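Local atomic coordinates of 11R-lipoxygenase (Gersemia fruticosa, PDB entry 3VF1), a protein that holds one non-heme iron and, in a calcium-dependent manner, probably adds molecular oxygen to polyunsaturated fatty acids. Residues 253-258 / 343-348; 271-276 / 306-311; 331-336 / 351-356. All coordinates share one frame; numbering follows the deposited sequence.

Contact 1: residues 253-258 / 343-348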
# COMPACT_ATOMS: atom_id res chain seq x y z
N ASP A 253 10.48 15.93 23.16
CA ASP A 253 9.77 15.40 24.32
C ASP A 253 9.76 13.87 24.34
O ASP A 253 9.37 13.23 23.37
CB ASP A 253 8.33 15.93 24.32
CG ASP A 253 7.64 15.74 25.66
OD1 ASP A 253 8.05 14.85 26.43
OD2 ASP A 253 6.67 16.49 25.93
N ASP A 254 10.20 13.30 25.46
CA ASP A 254 10.22 11.84 25.61
C ASP A 254 8.84 11.22 25.41
O ASP A 254 8.73 10.09 24.93
CB ASP A 254 10.76 11.45 26.99
CG ASP A 254 12.28 11.48 27.05
OD1 ASP A 254 12.93 11.63 25.99
OD2 ASP A 254 12.83 11.33 28.16
N VAL A 255 7.79 11.94 25.80
CA VAL A 255 6.44 11.45 25.64
C VAL A 255 6.07 11.38 24.16
O VAL A 255 5.49 10.40 23.69
CB VAL A 255 5.42 12.32 26.39
CG1 VAL A 255 3.99 11.96 25.98
CG2 VAL A 255 5.60 12.17 27.89
N TRP A 256 6.39 12.44 23.43
CA TRP A 256 6.17 12.47 21.99
C TRP A 256 7.00 11.38 21.32
O TRP A 256 6.51 10.66 20.45
CB TRP A 256 6.53 13.84 21.41
CG TRP A 256 6.59 13.84 19.91
CD1 TRP A 256 7.66 13.50 19.14
CD2 TRP A 256 5.54 14.21 19.01
NE1 TRP A 256 7.34 13.63 17.81
CE2 TRP A 256 6.04 14.06 17.70
CE3 TRP A 256 4.22 14.64 19.18
CZ2 TRP A 256 5.27 14.34 16.57
CZ3 TRP A 256 3.46 14.91 18.06
CH2 TRP A 256 3.99 14.76 16.77
N PHE A 257 8.26 11.27 21.73
CA PHE A 257 9.18 10.29 21.18
C PHE A 257 8.59 8.88 21.25
O PHE A 257 8.53 8.17 20.25
CB PHE A 257 10.51 10.33 21.93
CG PHE A 257 11.56 9.42 21.37
CD1 PHE A 257 12.37 9.83 20.33
CD2 PHE A 257 11.74 8.15 21.89
CE1 PHE A 257 13.34 9.00 19.81
CE2 PHE A 257 12.71 7.31 21.37
CZ PHE A 257 13.51 7.73 20.33
N GLY A 258 8.17 8.49 22.44
CA GLY A 258 7.57 7.18 22.65
C GLY A 258 6.36 6.97 21.76
O GLY A 258 6.19 5.89 21.19
N ASP A 343 0.87 7.07 28.72
CA ASP A 343 1.95 7.45 27.82
C ASP A 343 3.12 6.49 27.98
O ASP A 343 3.46 6.12 29.11
CB ASP A 343 2.44 8.87 28.12
CG ASP A 343 1.42 9.93 27.74
OD1 ASP A 343 0.58 9.67 26.85
OD2 ASP A 343 1.46 11.03 28.34
N ILE A 344 3.73 6.09 26.87
CA ILE A 344 4.96 5.31 26.95
C ILE A 344 6.17 6.22 26.73
O ILE A 344 6.15 7.09 25.87
CB ILE A 344 4.99 4.13 25.95
CG1 ILE A 344 4.99 4.64 24.50
CG2 ILE A 344 3.81 3.20 26.18
CD1 ILE A 344 5.72 3.71 23.56
N ILE A 345 7.21 6.01 27.53
CA ILE A 345 8.42 6.81 27.41
C ILE A 345 9.64 5.91 27.28
O ILE A 345 9.67 4.82 27.85
CB ILE A 345 8.62 7.71 28.64
CG1 ILE A 345 8.52 6.88 29.93
CG2 ILE A 345 7.61 8.84 28.65
CD1 ILE A 345 8.93 7.62 31.18
N PRO A 346 10.65 6.37 26.54
CA PRO A 346 11.92 5.65 26.46
C PRO A 346 12.68 5.78 27.78
O PRO A 346 12.73 6.87 28.34
CB PRO A 346 12.67 6.38 25.34
CG PRO A 346 12.13 7.77 25.40
CD PRO A 346 10.69 7.63 25.78
N ILE A 347 13.25 4.68 28.27
CA ILE A 347 13.99 4.72 29.53
C ILE A 347 15.41 4.17 29.41
O ILE A 347 16.21 4.33 30.33
CB ILE A 347 13.24 3.95 30.63
CG1 ILE A 347 13.06 2.48 30.25
CG2 ILE A 347 11.89 4.60 30.90
CD1 ILE A 347 12.49 1.63 31.36
N ALA A 348 15.72 3.54 28.28
CA ALA A 348 17.05 2.97 28.08
C ALA A 348 17.29 2.64 26.62
O ALA A 348 16.37 2.26 25.90
CB ALA A 348 17.22 1.72 28.94
O HOH W 1 3.52 8.48 24.70
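P346 packs against F257 and D254 where the first turn of helix 254-263 lies across strand 344-350, one strand of a five-stranded antiparallel sheet. The short axes are almost perpendicular, at 102°, and approach to 6.3 Å, so only a few residues of each element meet. Proline gives the strand a compact apolar ring. Its CB lies by the F257 ring, CG comes closest to that ring at CD2 (3.6 Å) while also facing the D254 carboxylate, and CD rests 3.3 Å from the helix carbonyl D254 O. F257 reaches it with CG anti to the backbone N (chi1 -176°). The polar end of D254 is engaged apart from the strand, in a salt bridge with K376 and a hydrogen bond from W372, both on helix 369-410.

Earlier in the strand, V255 CG2 meets I345 CG2, and just before the strand begins the other methyl of V255, CG1, lies 3.6 Å from D343 OD2. D343 itself pairs with K489. The helix starts at D253, an N-cap whose OD1 accepts V255 N from above the carboxylate plane (3.0 Å).

G258 suits the closest crossing because a beta carbon there would run into I344 O. Its bare CA can instead direct a C-H at that oxygen, 3.5 Å away, with an angle of 165° at the hydrogen. The tip of I344, CD1, lies against G258 O. Beside them a water joins the two backbones, donating to V255 O at 2.9 Å and to I344 O at 3.2 Å.

Contact 2: residues 271-276 / 306-311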
# COMPACT_ATOMS: atom_id res chain seq x y z
N ARG A 271 6.95 -4.08 21.24
CA ARG A 271 6.21 -5.19 21.82
C ARG A 271 6.49 -5.34 23.31
O ARG A 271 7.53 -4.91 23.80
CB ARG A 271 6.56 -6.50 21.10
CG ARG A 271 7.98 -6.98 21.34
CD ARG A 271 8.25 -8.25 20.56
NE ARG A 271 7.26 -9.28 20.86
CZ ARG A 271 6.89 -10.24 20.03
NH1 ARG A 271 7.41 -10.32 18.81
NH2 ARG A 271 5.98 -11.13 20.41
N ARG A 272 5.55 -5.95 24.02
CA ARG A 272 5.71 -6.18 25.45
C ARG A 272 6.95 -7.03 25.72
O ARG A 272 7.26 -7.94 24.96
CB ARG A 272 4.48 -6.86 26.04
CG ARG A 272 4.65 -7.29 27.48
CD ARG A 272 3.37 -7.90 28.05
NE ARG A 272 3.59 -8.43 29.40
CZ ARG A 272 2.62 -8.88 30.20
NH1 ARG A 272 1.36 -8.88 29.79
NH2 ARG A 272 2.93 -9.34 31.41
N CYS A 273 7.66 -6.71 26.80
CA CYS A 273 8.87 -7.42 27.16
C CYS A 273 8.76 -7.96 28.58
O CYS A 273 8.77 -7.21 29.55
CB CYS A 273 10.08 -6.49 27.06
SG CYS A 273 11.66 -7.27 27.48
N ASP A 274 8.64 -9.28 28.69
CA ASP A 274 8.49 -9.94 29.99
C ASP A 274 9.85 -10.32 30.57
O ASP A 274 9.97 -10.60 31.76
CB ASP A 274 7.61 -11.18 29.85
CG ASP A 274 6.16 -10.83 29.57
OD1 ASP A 274 5.64 -9.89 30.21
OD2 ASP A 274 5.54 -11.49 28.71
N LYS A 275 10.88 -10.33 29.72
CA LYS A 275 12.24 -10.58 30.17
C LYS A 275 13.24 -10.00 29.19
O LYS A 275 13.15 -10.22 27.98
CB LYS A 275 12.49 -12.08 30.33
CG LYS A 275 13.85 -12.40 30.92
CD LYS A 275 14.22 -13.86 30.77
CE LYS A 275 15.59 -14.14 31.37
NZ LYS A 275 16.08 -15.50 31.02
N LEU A 276 14.21 -9.26 29.72
CA LEU A 276 15.24 -8.63 28.89
C LEU A 276 16.06 -9.67 28.14
O LEU A 276 16.36 -10.73 28.67
CB LEU A 276 16.18 -7.80 29.76
CG LEU A 276 15.58 -6.57 30.44
CD1 LEU A 276 16.59 -5.97 31.40
CD2 LEU A 276 15.16 -5.55 29.39
N ILE A 306 6.58 -2.88 30.65
CA ILE A 306 7.84 -2.70 29.94
C ILE A 306 7.74 -3.21 28.51
O ILE A 306 7.39 -4.36 28.28
CB ILE A 306 8.99 -3.45 30.65
CG1 ILE A 306 9.20 -2.89 32.06
CG2 ILE A 306 10.27 -3.36 29.84
CD1 ILE A 306 9.80 -1.50 32.08
N PHE A 307 8.06 -2.34 27.56
CA PHE A 307 8.02 -2.69 26.15
C PHE A 307 9.38 -2.44 25.52
O PHE A 307 10.19 -1.70 26.06
CB PHE A 307 6.94 -1.88 25.43
CG PHE A 307 5.56 -2.11 25.97
CD1 PHE A 307 5.18 -1.58 27.19
CD2 PHE A 307 4.64 -2.87 25.26
CE1 PHE A 307 3.91 -1.80 27.69
CE2 PHE A 307 3.37 -3.09 25.76
CZ PHE A 307 3.01 -2.56 26.98
N ILE A 308 9.63 -3.08 24.37
CA ILE A 308 10.95 -3.04 23.76
C ILE A 308 10.89 -2.96 22.24
O ILE A 308 9.98 -3.51 21.62
CB ILE A 308 11.76 -4.30 24.15
CG1 ILE A 308 13.19 -4.22 23.60
CG2 ILE A 308 11.06 -5.55 23.65
CD1 ILE A 308 14.10 -5.32 24.11
N THR A 309 11.86 -2.27 21.65
CA THR A 309 12.02 -2.23 20.20
C THR A 309 13.40 -2.74 19.82
O THR A 309 14.40 -2.03 19.97
CB THR A 309 11.85 -0.80 19.64
OG1 THR A 309 12.81 0.07 20.25
CG2 THR A 309 10.45 -0.27 19.91
N ASP A 310 13.46 -3.98 19.34
CA ASP A 310 14.73 -4.62 19.02
C ASP A 310 14.96 -4.64 17.51
O ASP A 310 14.19 -5.24 16.77
CB ASP A 310 14.74 -6.05 19.56
CG ASP A 310 16.07 -6.76 19.34
OD1 ASP A 310 16.87 -6.28 18.51
OD2 ASP A 310 16.31 -7.79 19.99
N TYR A 311 16.03 -3.98 17.06
CA TYR A 311 16.34 -3.90 15.64
C TYR A 311 17.50 -4.82 15.26
O TYR A 311 18.39 -4.45 14.49
CB TYR A 311 16.65 -2.45 15.26
CG TYR A 311 15.46 -1.55 15.45
CD1 TYR A 311 15.18 -0.98 16.69
CD2 TYR A 311 14.59 -1.29 14.40
CE1 TYR A 311 14.08 -0.17 16.87
CE2 TYR A 311 13.49 -0.48 14.57
CZ TYR A 311 13.24 0.08 15.80
OH TYR A 311 12.14 0.89 15.98
O HOH W 2 6.50 -6.24 30.72
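I306 opens a short antiparallel ladder with strand 271-272, an outermost strand of the five-stranded sheet. Its carbonyl oxygen accepts C273 N at 2.8 Å, just past the last residue of that strand, while its CG2 lies near C273 CB. Cysteine fits this buried position because it is small and only mildly polar.

F307 follows, facing R272 in a non-hydrogen-bonded pair whose CA atoms are 4.2 Å apart. With CG anti to the carbonyl carbon (chi1 -61°), the ring sits obliquely beside the partner, its CD2 3.4 Å from R272 N and its CE2 near R272 CB, so it meets both peptide and aliphatic atoms. R272 then runs on, fully extended, and its NE forms a salt bridge with D274 OD1 at 2.6 Å, meeting the carboxylate on its syn side.

I308 forms the hydrogen-bonded pair with R271: its N donates to R271 O (2.8 Å) and its O accepts R271 N (3.1 Å). With CG1 anti to the backbone N (chi1 -175°), the other branch, CG2, is left to press on C273 CB at 3.7 Å. A beta-branched isoleucine suits an extended backbone, and here its methyl packs on the cysteine. R271 lays its CG beside the same methyl, and its guanidinium group reaches Q481.

Beyond I308 the strand leaves this partner. T309 and Y311 turn to F261 of helix 254-263, I306 rests on helix 297-302, and strand 333-338 flanks 306-310 on the side opposite 271-272.

Contact 3: residues 331-336 / 351-356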
# COMPACT_ATOMS: atom_id res chain seq x y z
N THR A 331 22.56 -1.22 15.49
CA THR A 331 21.60 -2.30 15.60
C THR A 331 20.98 -2.23 16.99
O THR A 331 21.12 -3.15 17.80
CB THR A 331 22.28 -3.66 15.40
OG1 THR A 331 23.26 -3.86 16.42
CG2 THR A 331 22.95 -3.71 14.04
N PRO A 332 20.27 -1.12 17.27
CA PRO A 332 19.93 -0.71 18.63
C PRO A 332 18.80 -1.49 19.29
O PRO A 332 18.08 -2.24 18.63
CB PRO A 332 19.50 0.74 18.44
CG PRO A 332 18.90 0.76 17.08
CD PRO A 332 19.69 -0.22 16.26
N LEU A 333 18.68 -1.31 20.60
CA LEU A 333 17.54 -1.79 21.35
C LEU A 333 17.02 -0.64 22.21
O LEU A 333 17.80 0.06 22.85
CB LEU A 333 17.92 -2.96 22.26
CG LEU A 333 18.46 -4.22 21.58
CD1 LEU A 333 19.97 -4.14 21.43
CD2 LEU A 333 18.05 -5.46 22.36
N GLY A 334 15.71 -0.44 22.20
CA GLY A 334 15.10 0.60 23.00
C GLY A 334 14.14 -0.01 24.01
O GLY A 334 13.40 -0.93 23.69
N LEU A 335 14.16 0.52 25.23
CA LEU A 335 13.26 0.04 26.27
C LEU A 335 12.32 1.17 26.66
O LEU A 335 12.74 2.31 26.82
CB LEU A 335 14.05 -0.44 27.48
CG LEU A 335 13.30 -1.39 28.42
CD1 LEU A 335 13.05 -2.72 27.73
CD2 LEU A 335 14.08 -1.60 29.71
N PHE A 336 11.04 0.84 26.79
CA PHE A 336 10.02 1.84 27.09
C PHE A 336 9.22 1.45 28.32
O PHE A 336 9.14 0.28 28.69
CB PHE A 336 9.08 2.01 25.89
CG PHE A 336 9.78 2.46 24.63
CD1 PHE A 336 10.57 1.58 23.91
CD2 PHE A 336 9.63 3.76 24.17
CE1 PHE A 336 11.20 1.99 22.76
CE2 PHE A 336 10.27 4.17 23.02
CZ PHE A 336 11.06 3.29 22.31
N LEU A 351 22.99 0.97 21.54
CA LEU A 351 23.12 1.21 20.10
C LEU A 351 23.44 -0.06 19.30
O LEU A 351 22.93 -0.23 18.19
CB LEU A 351 24.19 2.28 19.83
CG LEU A 351 23.90 3.65 20.44
CD1 LEU A 351 25.01 4.63 20.08
CD2 LEU A 351 22.55 4.19 20.00
N TYR A 352 24.26 -0.94 19.86
CA TYR A 352 24.62 -2.18 19.17
C TYR A 352 24.14 -3.39 19.97
O TYR A 352 23.96 -3.31 21.19
CB TYR A 352 26.13 -2.26 18.95
CG TYR A 352 26.68 -1.24 17.98
CD1 TYR A 352 26.61 -1.45 16.60
CD2 TYR A 352 27.27 -0.07 18.43
CE1 TYR A 352 27.12 -0.51 15.71
CE2 TYR A 352 27.78 0.87 17.55
CZ TYR A 352 27.70 0.64 16.19
OH TYR A 352 28.21 1.58 15.32
N GLN A 353 23.94 -4.51 19.28
CA GLN A 353 23.37 -5.71 19.89
C GLN A 353 24.23 -6.24 21.04
O GLN A 353 23.71 -6.54 22.12
CB GLN A 353 23.19 -6.80 18.83
CG GLN A 353 22.02 -6.58 17.90
CD GLN A 353 20.68 -6.78 18.58
OE1 GLN A 353 20.41 -7.85 19.12
NE2 GLN A 353 19.84 -5.76 18.56
N GLN A 354 25.53 -6.36 20.81
CA GLN A 354 26.43 -6.97 21.78
C GLN A 354 27.05 -5.95 22.72
O GLN A 354 27.70 -5.00 22.27
CB GLN A 354 27.53 -7.74 21.05
CG GLN A 354 27.02 -8.91 20.23
CD GLN A 354 26.30 -9.95 21.07
OE1 GLN A 354 26.73 -10.26 22.18
NE2 GLN A 354 25.20 -10.48 20.55
N PRO A 355 26.85 -6.13 24.04
CA PRO A 355 27.41 -5.20 25.04
C PRO A 355 28.93 -5.14 24.97
O PRO A 355 29.58 -6.15 24.71
CB PRO A 355 26.96 -5.82 26.37
CG PRO A 355 25.81 -6.70 26.04
CD PRO A 355 26.08 -7.22 24.67
N GLY A 356 29.49 -3.95 25.21
CA GLY A 356 30.93 -3.77 25.16
C GLY A 356 31.35 -2.45 25.79
O GLY A 356 30.51 -1.70 26.29
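T331 and Q353 clasp each other at the open end of the beta hairpin formed by strands 333-338 and 344-350, where both chains have left regular strand. Two bonds join them. Q353 N donates to T331 OG1 at 3.0 Å, and Q353 NE2 donates to T331 O, also at 3.0 Å but straighter (158°). The second donor stands above the carbonyl plane of T331, although the oxygen lies nearly in the plane of the glutamine amide. Threonine suits the place because its hydroxyl, set between the backbone N and the carbonyl carbon (chi1 62°), can take the amide hydrogen of the loop. A third bond, T331 N to L351 O at 2.9 Å, lies in the carbonyl plane.

The glutamine folds back to make this reach: its CG lies 3.3 Å from T331 OG1, and the bend at chi2 (-72°) turns the amide so that NE2 meets T331 O and lies beside L333 CD1. P332 has no N-H to offer L351 O, and its CB simply packs by that oxygen at 3.6 Å.

In the next shell, D310 OD1 of the adjoining strand accepts from the same Q353 NE2, and T330 OG1 gives L351 O a second bond. Q353 O is held by N279, and Y352 O by Q350 and N359. P332 also rests its apolar ring on L379 and A382 of helix 369-410.

A leucine in place of Q353 would probably leave T331 O and D310 OD1 without their shared amide donor.

The chemistry implies a junction held by directional hydrogen bonds, with little apolar contact across the segments: loop 351-356, lacking ladder pairing with 331-336, is fixed by one amide N-H, one side-chain amide and one carbonyl.

All three contacts involve one antiparallel sheet, away from the iron, and none is plain surface. Contacts 2 and 3 are buried, whereas contact 1 is only partly so. Contact 2 adds the outermost strand through a backbone ladder, and contact 3 closes a hairpin mouth with side-chain amide, hydroxyl and one backbone bond. Contact 1 instead lays a helix across the sheet by apolar packing and one bridging water. Strand 333-338 connects them: F336 N bonds F307 O of contact 2, and L335 O receives I347 N of contact 1, at a classic bulge where I347 and A348 both face L335. I347 CD1 and I306 CD1 also touch.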